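Local coordinates for protein RNA methyltransferase, TrmH family (Porphyromonas gingivalis, PDB 2I6D) that probably binds RNA and transfers a methyl group to it from S-adenosylmethionine, as expected of a knotted SPOUT-type methyltransferase of the TrmH family, at residues 26-31 / 91-96; 95-100 / 156-161; 106-111 / 130-135; 176-181 / 199-204. All coordinates share one frame; numbering follows the deposited sequence. Where two conformers were deposited one is given.

Overall arrangement
The four contacts run through an elongated chain, from a small mixed sheet into a seven-stranded parallel one. Contact 1 pairs strands 27-31 and 87-92 of the four-stranded sheet, in the part that contains the substrate-binding-like region. Contact 2 starts on the linker where contact 1 ends, their centres about 13 Å apart, and lays that linker on strand 158-161, the outermost strand at one side of the parallel sheet. Contact 3, nested in the loop that contact 2 closes, lies about 10 Å from it, centre to centre; contact 4 begins on strand 201-206, the neighbour of strand 104-109, its centre about 12 Å from that of contact 3. The centres of contacts 1 and 4 are about 29 Å apart, so the series spans both the putative RNA-binding and methyltransferase parts.

Contact 1 of 4, residues 26-31 / 91-96; sequences QAFAVE and FDLPAE
Phe28 and Phe91 face each other as an antiparallel hydrogen-bonded pair, each backbone N-H reaching the other's carbonyl. Phe28 N to Phe91 O and Phe91 N to Phe28 O both measure 2.9 Å. The two rings lie on the same face of the sheet but do not stack: their planes make 40°. What touches instead is Phe91 CB, which sits off-centre over the Phe28 ring, 4.2 Å from its centroid. Phe28 takes the crowded position between its backbone N and carbonyl carbon (chi1 70°), and this carries the ring across to the other strand, with CD2 3.7 Å from Leu93 CD1 and CE2 meeting Asp92 O at the ring edge. Val30 extends the tight side, its CG2 lying 3.6 Å from Phe91 CD2 at the edge of that ring. Helix 33-39 closes over this apolar patch through Met39, Leu35 and Val36.

The other end is looser and wet. Gln26, the positive-phi residue of the Schellman motif that ends helix 19-25, accepts Leu93 N on its carbonyl O at 3.0 Å, with the donor well above the carbonyl plane. A water lies between that oxygen and Asp92 OD1, within hydrogen-bonding distance of both. A second water spans Gln26 OE1 and Pro94 O, while Gln26 NE2 turns back to Leu23 O of its own helix. The chemistry is thus divided: direct backbone bonds and aromatic packing fix the strand pair, whereas waters help tie the helix end to the departing linker.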
loop_
_atom_site.group_PDB
_atom_site.type_symbol
_atom_site.label_atom_id
_atom_site.label_comp_id
_atom_site.label_asym_id
_atom_site.label_seq_id
_atom_site.Cartn_x
_atom_site.Cartn_y
_atom_site.Cartn_z
ATOM N N GLN A 26 10.505 -10.097 10.251
ATOM C CA GLN A 26 10.660 -9.425 8.960
ATOM C C GLN A 26 9.916 -10.223 7.897
ATOM O O GLN A 26 10.483 -10.590 6.863
ATOM C CB GLN A 26 12.146 -9.213 8.595
ATOM C CG GLN A 26 12.816 -8.072 9.409
ATOM C CD GLN A 26 12.178 -6.703 9.132
ATOM O OE1 GLN A 26 12.226 -6.191 8.004
ATOM N NE2 GLN A 26 11.560 -6.119 10.160
ATOM N N ALA A 27 8.642 -10.506 8.179
ATOM C CA ALA A 27 7.823 -11.342 7.309
ATOM C C ALA A 27 6.347 -10.910 7.323
ATOM O O ALA A 27 5.881 -10.264 8.266
ATOM C CB ALA A 27 7.938 -12.800 7.721
ATOM N N PHE A 28 5.613 -11.272 6.277
ATOM C CA PHE A 28 4.170 -11.028 6.259
ATOM C C PHE A 28 3.522 -12.096 5.409
ATOM O O PHE A 28 4.183 -12.692 4.530
ATOM C CB PHE A 28 3.845 -9.613 5.737
ATOM C CG PHE A 28 4.119 -9.421 4.259
ATOM C CD1 PHE A 28 3.091 -9.554 3.328
ATOM C CD2 PHE A 28 5.399 -9.153 3.801
ATOM C CE1 PHE A 28 3.333 -9.368 1.968
ATOM C CE2 PHE A 28 5.657 -8.966 2.408
ATOM C CZ PHE A 28 4.616 -9.081 1.508
ATOM N N ALA A 29 2.241 -12.356 5.654
ATOM C CA ALA A 29 1.535 -13.387 4.926
ATOM C C ALA A 29 0.568 -12.799 3.889
ATOM O O ALA A 29 0.037 -11.676 4.042
ATOM C CB ALA A 29 0.776 -14.305 5.898
ATOM N N VAL A 30 0.314 -13.602 2.873
ATOM C CA VAL A 30 -0.613 -13.305 1.780
ATOM C C VAL A 30 -1.413 -14.570 1.540
ATOM O O VAL A 30 -0.842 -15.692 1.489
ATOM C CB VAL A 30 0.157 -12.909 0.490
ATOM C CG1 VAL A 30 -0.800 -12.587 -0.703
ATOM C CG2 VAL A 30 1.092 -11.700 0.770
ATOM N N GLU A 31 -2.721 -14.406 1.407
ATOM C CA GLU A 31 -3.631 -15.539 1.225
ATOM C C GLU A 31 -4.345 -15.572 -0.124
ATOM O O GLU A 31 -4.780 -14.545 -0.673
ATOM C CB GLU A 31 -4.642 -15.618 2.363
ATOM C CG GLU A 31 -3.997 -15.631 3.762
ATOM C CD GLU A 31 -5.055 -15.853 4.843
ATOM O OE1 GLU A 31 -6.075 -16.493 4.533
ATOM O OE2 GLU A 31 -4.892 -15.368 5.986
ATOM N N PHE A 91 6.074 -14.119 2.908
ATOM C CA PHE A 91 7.117 -13.398 2.181
ATOM C C PHE A 91 7.937 -12.586 3.140
ATOM O O PHE A 91 7.432 -12.160 4.190
ATOM C CB PHE A 91 6.500 -12.413 1.188
ATOM C CG PHE A 91 5.753 -13.066 0.061
ATOM C CD1 PHE A 91 6.432 -13.745 -0.957
ATOM C CD2 PHE A 91 4.371 -12.955 -0.015
ATOM C CE1 PHE A 91 5.727 -14.348 -2.018
ATOM C CE2 PHE A 91 3.660 -13.527 -1.090
ATOM C CZ PHE A 91 4.349 -14.228 -2.084
ATOM N N ASP A 92 9.196 -12.332 2.766
ATOM C CA ASP A 92 10.016 -11.375 3.463
ATOM C C ASP A 92 9.451 -9.970 3.317
ATOM O O ASP A 92 9.080 -9.533 2.214
ATOM C CB ASP A 92 11.429 -11.361 2.871
ATOM C CG ASP A 92 12.271 -12.545 3.305
ATOM O OD1 ASP A 92 11.810 -13.376 4.125
ATOM O OD2 ASP A 92 13.414 -12.617 2.816
ATOM N N LEU A 93 9.417 -9.256 4.433
ATOM C CA LEU A 93 9.152 -7.836 4.431
ATOM C C LEU A 93 10.316 -7.174 3.679
ATOM O O LEU A 93 11.478 -7.458 3.978
ATOM C CB LEU A 93 9.099 -7.378 5.888
ATOM C CG LEU A 93 8.186 -6.271 6.384
ATOM C CD1 LEU A 93 6.765 -6.486 5.944
ATOM C CD2 LEU A 93 8.259 -6.227 7.904
ATOM N N PRO A 94 10.020 -6.331 2.671
ATOM C CA PRO A 94 11.059 -5.676 1.889
ATOM C C PRO A 94 12.011 -4.936 2.806
ATOM O O PRO A 94 11.581 -4.359 3.806
ATOM C CB PRO A 94 10.290 -4.669 1.031
ATOM C CG PRO A 94 8.946 -5.175 0.957
ATOM C CD PRO A 94 8.674 -5.971 2.203
ATOM N N ALA A 95 13.294 -4.999 2.487
ATOM C CA ALA A 95 14.300 -4.398 3.324
ATOM C C ALA A 95 14.031 -2.907 3.292
ATOM O O ALA A 95 14.464 -2.223 2.358
ATOM C CB ALA A 95 15.690 -4.720 2.789
ATOM N N GLU A 96 13.307 -2.423 4.308
ATOM C CA GLU A 96 12.739 -1.059 4.335
ATOM C C GLU A 96 13.550 0.017 3.601
ATOM O O GLU A 96 14.642 0.404 4.028
ATOM C CB GLU A 96 12.384 -0.628 5.760
ATOM C CG GLU A 96 11.323 0.471 5.825
ATOM C CD GLU A 96 10.547 0.467 7.132
ATOM O OE1 GLU A 96 10.750 1.396 7.948
ATOM O OE2 GLU A 96 9.735 -0.461 7.344
HETATM O O HOH W 1 11.688 -13.367 6.727
HETATM O O HOH W 2 11.662 -3.959 6.516
#

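Contact 2 of 4, residues 95-100 / 156-161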
loop_
_atom_site.group_PDB
_atom_site.type_symbol
_atom_site.label_atom_id
_atom_site.label_comp_id
_atom_site.label_asym_id
_atom_site.label_seq_id
_atom_site.Cartn_x
_atom_site.Cartn_y
_atom_site.Cartn_z
ATOM N N ALA A 95 13.294 -4.999 2.487
ATOM C CA ALA A 95 14.300 -4.398 3.324
ATOM C C ALA A 95 14.031 -2.907 3.292
ATOM O O ALA A 95 14.464 -2.223 2.358
ATOM C CB ALA A 95 15.690 -4.720 2.789
ATOM N N GLU A 96 13.307 -2.423 4.308
ATOM C CA GLU A 96 12.739 -1.059 4.335
ATOM C C GLU A 96 13.550 0.017 3.601
ATOM O O GLU A 96 14.642 0.404 4.028
ATOM C CB GLU A 96 12.384 -0.628 5.760
ATOM C CG GLU A 96 11.323 0.471 5.825
ATOM C CD GLU A 96 10.547 0.467 7.132
ATOM O OE1 GLU A 96 10.750 1.396 7.948
ATOM O OE2 GLU A 96 9.735 -0.461 7.344
ATOM N N PRO A 97 12.992 0.517 2.487
ATOM C CA PRO A 97 13.800 1.307 1.571
ATOM C C PRO A 97 13.865 2.802 1.908
ATOM O O PRO A 97 12.981 3.339 2.588
ATOM C CB PRO A 97 13.098 1.083 0.230
ATOM C CG PRO A 97 11.631 0.932 0.602
ATOM C CD PRO A 97 11.596 0.382 2.024
ATOM N N GLU A 98 14.943 3.437 1.464
ATOM C CA GLU A 98 14.967 4.874 1.310
ATOM C C GLU A 98 13.748 5.239 0.458
ATOM O O GLU A 98 13.403 4.501 -0.483
ATOM C CB GLU A 98 16.226 5.290 0.556
ATOM C CG GLU A 98 17.176 6.150 1.314
ATOM C CD GLU A 98 16.506 7.330 1.962
ATOM O OE1 GLU A 98 15.903 8.169 1.231
ATOM O OE2 GLU A 98 16.600 7.407 3.210
ATOM N N PRO A 99 13.049 6.334 0.804
ATOM C CA PRO A 99 11.991 6.753 -0.121
ATOM C C PRO A 99 12.589 7.212 -1.450
ATOM O O PRO A 99 13.618 7.896 -1.467
ATOM C CB PRO A 99 11.351 7.945 0.593
ATOM C CG PRO A 99 12.379 8.434 1.538
ATOM C CD PRO A 99 13.125 7.210 1.986
ATOM N N VAL A 100 11.920 6.847 -2.537
ATOM C CA VAL A 100 12.369 7.116 -3.877
ATOM C C VAL A 100 11.235 7.890 -4.570
ATOM O O VAL A 100 10.043 7.580 -4.356
ATOM C CB VAL A 100 12.686 5.759 -4.609
ATOM C CG1 VAL A 100 12.710 5.917 -6.125
ATOM C CG2 VAL A 100 14.008 5.154 -4.087
ATOM N N ARG A 156 3.379 -4.090 -8.101
ATOM C CA ARG A 156 3.899 -3.047 -8.939
ATOM C C ARG A 156 4.047 -1.715 -8.233
ATOM O O ARG A 156 4.707 -0.834 -8.760
ATOM C CB ARG A 156 3.022 -2.854 -10.157
ATOM C CG ARG A 156 3.238 -3.879 -11.252
ATOM C CD ARG A 156 2.079 -3.800 -12.242
ATOM N NE ARG A 156 0.826 -4.046 -11.541
ATOM C CZ ARG A 156 0.331 -5.255 -11.319
ATOM N NH1 ARG A 156 0.981 -6.332 -11.760
ATOM N NH2 ARG A 156 -0.813 -5.388 -10.653
ATOM N N VAL A 157 3.411 -1.560 -7.077
ATOM C CA VAL A 157 3.467 -0.294 -6.324
ATOM C C VAL A 157 4.354 -0.554 -5.102
ATOM O O VAL A 157 4.031 -1.398 -4.236
ATOM C CB VAL A 157 2.057 0.214 -5.907
ATOM C CG1 VAL A 157 2.175 1.525 -5.115
ATOM C CG2 VAL A 157 1.140 0.383 -7.142
ATOM N N GLN A 158 5.501 0.124 -5.065
ATOM C CA GLN A 158 6.416 -0.017 -3.934
ATOM C C GLN A 158 6.008 0.895 -2.768
ATOM O O GLN A 158 5.973 2.124 -2.923
ATOM C CB GLN A 158 7.875 0.288 -4.305
ATOM C CG GLN A 158 8.811 0.088 -3.072
ATOM C CD GLN A 158 10.228 0.633 -3.246
ATOM O OE1 GLN A 158 10.448 1.853 -3.346
ATOM N NE2 GLN A 158 11.204 -0.268 -3.224
ATOM N N PRO A 159 5.691 0.304 -1.604
ATOM C CA PRO A 159 5.260 1.151 -0.502
ATOM C C PRO A 159 6.402 1.451 0.467
ATOM O O PRO A 159 7.201 0.557 0.751
ATOM C CB PRO A 159 4.162 0.324 0.138
ATOM C CG PRO A 159 4.644 -1.144 -0.051
ATOM C CD PRO A 159 5.559 -1.136 -1.302
ATOM N N THR A 160 6.481 2.678 0.979
ATOM C CA THR A 160 7.628 3.064 1.788
ATOM C C THR A 160 7.172 3.728 3.069
ATOM O O THR A 160 6.769 4.867 3.050
ATOM C CB THR A 160 8.606 4.008 1.017
ATOM O OG1 THR A 160 9.076 3.345 -0.168
ATOM C CG2 THR A 160 9.832 4.344 1.890
ATOM N N PRO A 161 7.218 2.995 4.196
ATOM C CA PRO A 161 6.967 3.681 5.475
ATOM C C PRO A 161 8.079 4.701 5.740
ATOM O O PRO A 161 9.267 4.357 5.656
ATOM C CB PRO A 161 7.016 2.538 6.501
ATOM C CG PRO A 161 6.851 1.270 5.674
ATOM C CD PRO A 161 7.460 1.547 4.361
HETATM O O HOH W 3 12.188 4.833 4.683
HETATM O O HOH W 4 10.323 4.544 -2.198
#
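Pro97 and Thr160 run antiparallel past one another, and the threonine uses both its branches. Its chi1 of -59° sets OG1 beside the backbone N, 3.6 Å from Pro97 CG, and leaves CG2 to press against the linker backbone. That methyl lies 3.4 Å from Pro97 O and 3.8 Å from Pro99 CA. Gln158, two residues earlier on the same strand, is fully stretched: chi1 is -179° and chi2 also stays near 180°. The extended chain runs alongside the proline ring and brings NE2 to 4.0 Å from Pro97 CG.

Here the linker leaving strand 87-92 lies against strand 158-161, the outermost strand at this side of the parallel sheet, on its way to strand 104-109. Backbone bonds tie that strand to strand 131-134, through Val132 and Leu134, but none joins it directly to the linker; water does that instead. One water donates to Pro97 O and Pro161 O. Another is gripped three ways: it accepts from Val100 N, donates to Gln158 OE1 at 2.9 Å, and bonds to Thr160 OG1 at 2.7 Å. At the exposed end Glu96, also extended, slants over Pro161, with OE2 3.8 Å from Pro161 CG.

Contact 3 of 4, residues 106-111 / 130-135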
loop_
_atom_site.group_PDB
_atom_site.type_symbol
_atom_site.label_atom_id
_atom_site.label_comp_id
_atom_site.label_asym_id
_atom_site.label_seq_id
_atom_site.Cartn_x
_atom_site.Cartn_y
_atom_site.Cartn_z
ATOM N N LEU A 106 2.911 9.356 -4.287
ATOM C CA LEU A 106 1.935 9.688 -3.265
ATOM C C LEU A 106 2.549 9.615 -1.894
ATOM O O LEU A 106 3.387 8.726 -1.619
ATOM C CB LEU A 106 0.724 8.742 -3.323
ATOM C CG LEU A 106 0.070 8.629 -4.679
ATOM C CD1 LEU A 106 -1.145 7.694 -4.501
ATOM C CD2 LEU A 106 -0.324 10.030 -5.204
ATOM N N LEU A 107 2.179 10.575 -1.049
ATOM C CA LEU A 107 2.493 10.477 0.357
ATOM C C LEU A 107 1.182 10.514 1.135
ATOM O O LEU A 107 0.393 11.442 0.993
ATOM C CB LEU A 107 3.425 11.611 0.809
ATOM C CG LEU A 107 3.981 11.557 2.250
ATOM C CD1 LEU A 107 2.955 11.936 3.290
ATOM C CD2 LEU A 107 4.556 10.234 2.607
ATOM N N LEU A 108 0.966 9.496 1.949
ATOM C CA LEU A 108 -0.231 9.415 2.782
ATOM C C LEU A 108 0.154 9.873 4.173
ATOM O O LEU A 108 0.879 9.171 4.885
ATOM C CB LEU A 108 -0.752 7.980 2.831
ATOM C CG LEU A 108 -1.002 7.322 1.470
ATOM C CD1 LEU A 108 -1.824 6.066 1.718
ATOM C CD2 LEU A 108 -1.723 8.290 0.493
ATOM N N ASP A 109 -0.326 11.053 4.565
ATOM C CA ASP A 109 0.007 11.641 5.893
ATOM C C ASP A 109 -1.105 11.309 6.891
ATOM O O ASP A 109 -2.128 12.002 6.904
ATOM C CB ASP A 109 0.115 13.180 5.778
ATOM C CG ASP A 109 0.410 13.869 7.111
ATOM O OD1 ASP A 109 1.017 13.238 8.002
ATOM O OD2 ASP A 109 0.069 15.075 7.268
ATOM N N GLY A 110 -0.920 10.278 7.714
ATOM C CA GLY A 110 -1.905 9.942 8.754
ATOM C C GLY A 110 -3.216 9.396 8.204
ATOM O O GLY A 110 -4.288 9.636 8.766
ATOM N N VAL A 111 -3.126 8.629 7.117
ATOM C CA VAL A 111 -4.293 7.974 6.523
ATOM C C VAL A 111 -4.400 6.621 7.236
ATOM O O VAL A 111 -3.764 5.623 6.846
ATOM C CB VAL A 111 -4.160 7.823 5.002
ATOM C CG1 VAL A 111 -5.372 7.052 4.423
ATOM C CG2 VAL A 111 -4.089 9.196 4.349
ATOM N N ARG A 130 4.267 4.560 -9.236
ATOM C CA ARG A 130 5.273 3.561 -8.867
ATOM C C ARG A 130 5.641 3.516 -7.408
ATOM O O ARG A 130 6.209 2.506 -6.937
ATOM C CB ARG A 130 6.532 3.762 -9.711
ATOM C CG ARG A 130 6.257 3.401 -11.191
ATOM C CD ARG A 130 7.184 4.134 -12.095
ATOM N NE ARG A 130 8.562 3.686 -11.935
ATOM C CZ ARG A 130 9.460 3.732 -12.906
ATOM N NH1 ARG A 130 9.092 4.188 -14.096
ATOM N NH2 ARG A 130 10.702 3.309 -12.700
ATOM N N HIS A 131 5.350 4.601 -6.685
ATOM C CA HIS A 131 5.777 4.706 -5.283
ATOM C C HIS A 131 4.733 5.346 -4.457
ATOM O O HIS A 131 4.163 6.369 -4.851
ATOM C CB HIS A 131 7.090 5.528 -5.130
ATOM C CG HIS A 131 8.271 4.856 -5.736
ATOM N ND1 HIS A 131 9.012 3.917 -5.059
ATOM C CD2 HIS A 131 8.797 4.929 -6.981
ATOM C CE1 HIS A 131 9.966 3.458 -5.852
ATOM N NE2 HIS A 131 9.859 4.057 -7.024
ATOM N N VAL A 132 4.483 4.742 -3.297
ATOM C CA VAL A 132 3.511 5.291 -2.332
ATOM C C VAL A 132 4.239 5.298 -0.993
ATOM O O VAL A 132 4.687 4.251 -0.487
ATOM C CB VAL A 132 2.180 4.469 -2.234
ATOM C CG1 VAL A 132 1.308 4.968 -1.074
ATOM C CG2 VAL A 132 1.382 4.523 -3.560
ATOM N N TRP A 133 4.365 6.485 -0.418
ATOM C CA TRP A 133 5.018 6.611 0.858
ATOM C C TRP A 133 3.980 6.744 1.948
ATOM O O TRP A 133 2.905 7.314 1.722
ATOM C CB TRP A 133 5.908 7.868 0.900
ATOM C CG TRP A 133 6.973 7.994 -0.157
ATOM C CD1 TRP A 133 7.483 7.016 -0.981
ATOM C CD2 TRP A 133 7.696 9.171 -0.418
ATOM N NE1 TRP A 133 8.467 7.561 -1.784
ATOM C CE2 TRP A 133 8.607 8.891 -1.456
ATOM C CE3 TRP A 133 7.635 10.471 0.108
ATOM C CZ2 TRP A 133 9.462 9.865 -1.983
ATOM C CZ3 TRP A 133 8.495 11.449 -0.411
ATOM C CH2 TRP A 133 9.410 11.123 -1.445
ATOM N N LEU A 134 4.295 6.235 3.127
ATOM C CA LEU A 134 3.339 6.224 4.230
ATOM C C LEU A 134 3.897 6.985 5.422
ATOM O O LEU A 134 4.922 6.612 6.022
ATOM C CB LEU A 134 2.975 4.771 4.599
ATOM C CG LEU A 134 2.350 4.160 3.351
ATOM C CD1 LEU A 134 3.047 2.882 2.868
ATOM C CD2 LEU A 134 0.838 4.047 3.418
ATOM N N GLY A 135 3.248 8.083 5.767
ATOM C CA GLY A 135 3.746 8.897 6.868
ATOM C C GLY A 135 3.196 8.481 8.210
ATOM O O GLY A 135 2.535 7.450 8.331
#
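Strands 104-109 and 131-134 are the two parallel strands of a beta-alpha-beta unit, joined through helix 114-127, at the heart of the SPOUT methyltransferase sheet. Leu107 and Trp133 meet on one face of it at about a right angle. In the conformer given, one of two modelled, Leu107 CD2 lies in the plane of the indole at its edge; its very short approach to Trp133 CB is doubtful.

On the other face Leu106 and Leu108 flank Val132. Leu106 CD1 approaches Val132 CG2 to 4.2 Å, and Leu108 CG comes equally near the other methyl, CG1. Leu108 and Leu134 project together, flank to flank, with Leu108 CD1 and Leu134 CD2 3.7 Å apart. Leu108 CG stands opposite the carbonyl carbon (chi1 -54°), within touch of both Val132 and Leu134.

Four backbone bonds zip the strands together. The first, Leu106 N to His131 O, is long at 3.3 Å; Trp133 N to Leu106 O shortens to 2.7 Å and is almost straight at the hydrogen (178°). Leu108 N to Trp133 O follows, and Gly135 N closes the series on Leu108 O at 2.8 Å. Leu108 O also takes a hydrogen bond from Ser138 OG.

The pair sits mid-sheet, with strand 158-161 beyond one strand and strand 201-206 beyond the other. Helix 114-127 packs on the Leu106, Leu108 and Val132 face through Ile120, Val117 and Ala124. On the Trp133 face, the indole meets Phe172 of helix 165-174, and its NE1 bonds Val100 O in the linker.

Contact 4 of 4, residues 176-181 / 199-204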
loop_
_atom_site.group_PDB
_atom_site.type_symbol
_atom_site.label_atom_id
_atom_site.label_comp_id
_atom_site.label_asym_id
_atom_site.label_seq_id
_atom_site.Cartn_x
_atom_site.Cartn_y
_atom_site.Cartn_z
ATOM N N GLY A 176 14.367 20.544 -5.528
ATOM C CA GLY A 176 13.588 21.135 -6.606
ATOM C C GLY A 176 12.491 20.208 -7.112
ATOM O O GLY A 176 11.901 20.460 -8.162
ATOM N N ILE A 177 12.222 19.132 -6.377
ATOM C CA ILE A 177 11.007 18.313 -6.629
ATOM C C ILE A 177 9.775 19.003 -6.033
ATOM O O ILE A 177 9.755 19.327 -4.830
ATOM C CB ILE A 177 11.155 16.892 -6.100
ATOM C CG1 ILE A 177 12.311 16.208 -6.842
ATOM C CG2 ILE A 177 9.791 16.084 -6.191
ATOM C CD1 ILE A 177 12.723 14.960 -6.243
ATOM N N PRO A 178 8.768 19.288 -6.883
ATOM C CA PRO A 178 7.580 19.965 -6.408
ATOM C C PRO A 178 6.787 19.079 -5.448
ATOM O O PRO A 178 6.664 17.860 -5.661
ATOM C CB PRO A 178 6.748 20.186 -7.694
ATOM C CG PRO A 178 7.289 19.184 -8.670
ATOM C CD PRO A 178 8.718 18.995 -8.329
ATOM N N VAL A 179 6.259 19.703 -4.412
ATOM C CA VAL A 179 5.492 19.012 -3.404
ATOM C C VAL A 179 4.076 19.568 -3.386
ATOM O O VAL A 179 3.828 20.683 -2.917
ATOM C CB VAL A 179 6.142 19.109 -1.995
ATOM C CG1 VAL A 179 5.340 18.280 -0.995
ATOM C CG2 VAL A 179 7.603 18.639 -2.037
ATOM N N TYR A 180 3.154 18.781 -3.906
ATOM C CA TYR A 180 1.753 19.169 -3.986
ATOM C C TYR A 180 1.018 18.587 -2.789
ATOM O O TYR A 180 1.437 17.563 -2.220
ATOM C CB TYR A 180 1.143 18.610 -5.278
ATOM C CG TYR A 180 1.741 19.223 -6.502
ATOM C CD1 TYR A 180 2.869 18.667 -7.103
ATOM C CD2 TYR A 180 1.170 20.356 -7.074
ATOM C CE1 TYR A 180 3.423 19.238 -8.233
ATOM C CE2 TYR A 180 1.705 20.931 -8.205
ATOM C CZ TYR A 180 2.834 20.363 -8.781
ATOM O OH TYR A 180 3.396 20.936 -9.899
ATOM N N GLY A 181 -0.047 19.259 -2.385
ATOM C CA GLY A 181 -0.891 18.792 -1.280
ATOM C C GLY A 181 -2.348 19.049 -1.569
ATOM O O GLY A 181 -2.705 20.091 -2.146
ATOM N N GLU A 199 7.214 12.654 -14.636
ATOM C CA GLU A 199 8.136 13.612 -14.029
ATOM C C GLU A 199 8.070 13.531 -12.511
ATOM O O GLU A 199 7.045 13.179 -11.973
ATOM C CB GLU A 199 7.821 15.025 -14.484
ATOM C CG GLU A 199 8.068 15.230 -15.977
ATOM C CD GLU A 199 7.766 16.652 -16.413
ATOM O OE1 GLU A 199 8.647 17.523 -16.235
ATOM O OE2 GLU A 199 6.669 16.900 -16.947
ATOM N N PRO A 200 9.186 13.827 -11.827
ATOM C CA PRO A 200 9.193 13.736 -10.368
ATOM C C PRO A 200 8.256 14.752 -9.708
ATOM O O PRO A 200 8.278 15.931 -10.020
ATOM C CB PRO A 200 10.672 13.983 -10.007
ATOM C CG PRO A 200 11.243 14.744 -11.150
ATOM C CD PRO A 200 10.505 14.228 -12.370
ATOM N N ALA A 201 7.390 14.272 -8.824
ATOM C CA ALA A 201 6.518 15.157 -8.062
ATOM C C ALA A 201 6.015 14.347 -6.890
ATOM O O ALA A 201 5.814 13.153 -7.011
ATOM C CB ALA A 201 5.289 15.602 -8.889
ATOM N N ILE A 202 5.788 15.017 -5.777
ATOM C CA ILE A 202 5.198 14.353 -4.616
ATOM C C ILE A 202 3.822 14.958 -4.400
ATOM O O ILE A 202 3.664 16.190 -4.514
ATOM C CB ILE A 202 6.091 14.546 -3.360
ATOM C CG1 ILE A 202 7.469 13.873 -3.572
ATOM C CG2 ILE A 202 5.362 14.024 -2.120
ATOM C CD1 ILE A 202 8.606 14.514 -2.713
ATOM N N LEU A 203 2.835 14.103 -4.105
ATOM C CA LEU A 203 1.478 14.548 -3.826
ATOM C C LEU A 203 1.085 14.029 -2.456
ATOM O O LEU A 203 1.001 12.812 -2.216
ATOM C CB LEU A 203 0.486 14.015 -4.894
ATOM C CG LEU A 203 -1.013 14.195 -4.606
ATOM C CD1 LEU A 203 -1.327 15.692 -4.394
ATOM C CD2 LEU A 203 -1.832 13.650 -5.806
ATOM N N VAL A 204 0.831 14.964 -1.567
ATOM C CA VAL A 204 0.542 14.634 -0.178
ATOM C C VAL A 204 -0.964 14.578 0.040
ATOM O O VAL A 204 -1.694 15.531 -0.310
ATOM C CB VAL A 204 1.149 15.680 0.806
ATOM C CG1 VAL A 204 0.837 15.285 2.284
ATOM C CG2 VAL A 204 2.732 15.844 0.591
#
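Tyr180 N donates to Ile202 O at 2.7 Å. The same oxygen lies in the plane of the Tyr180 ring, at its edge, and also accepts a weak CA-H contact from Val179. Two more backbone bonds complete the parallel pairing: Ile202 N to Pro178 O at 3.0 Å, nearly straight at 174°, and Val204 N to Tyr180 O at 2.7 Å.

The Tyr180 ring leans back along the neighbouring strand. With CG opposite the carbonyl carbon (chi1 -66°), its CE1 edge reaches Ala201 CB at 4.1 Å, while Tyr180 CB rests 3.9 Å from Leu203 CD1. On the reverse face Val179 and Val204 meet at a slant, Val179 CG1 touching Val204 CG2 at 3.9 Å. Ile177 comes across Ile202 at about a right angle, its CG2 branch 4.0 Å from Ile202 CD1. Pro178 lays its ring against the residue just before strand 201-206, its CD 3.5 Å from Pro200 O.

Strand 201-206 lies between strand 104-109 and strand 179-182, and strand 222-225 follows beyond the latter, bonded to Val179 and Gly181. Helix 165-174 covers the Val179 and Ile202 face with Leu169 and Phe172. On the Tyr180 side the ring meets Trp253 of helix 242-255 edge-to-face.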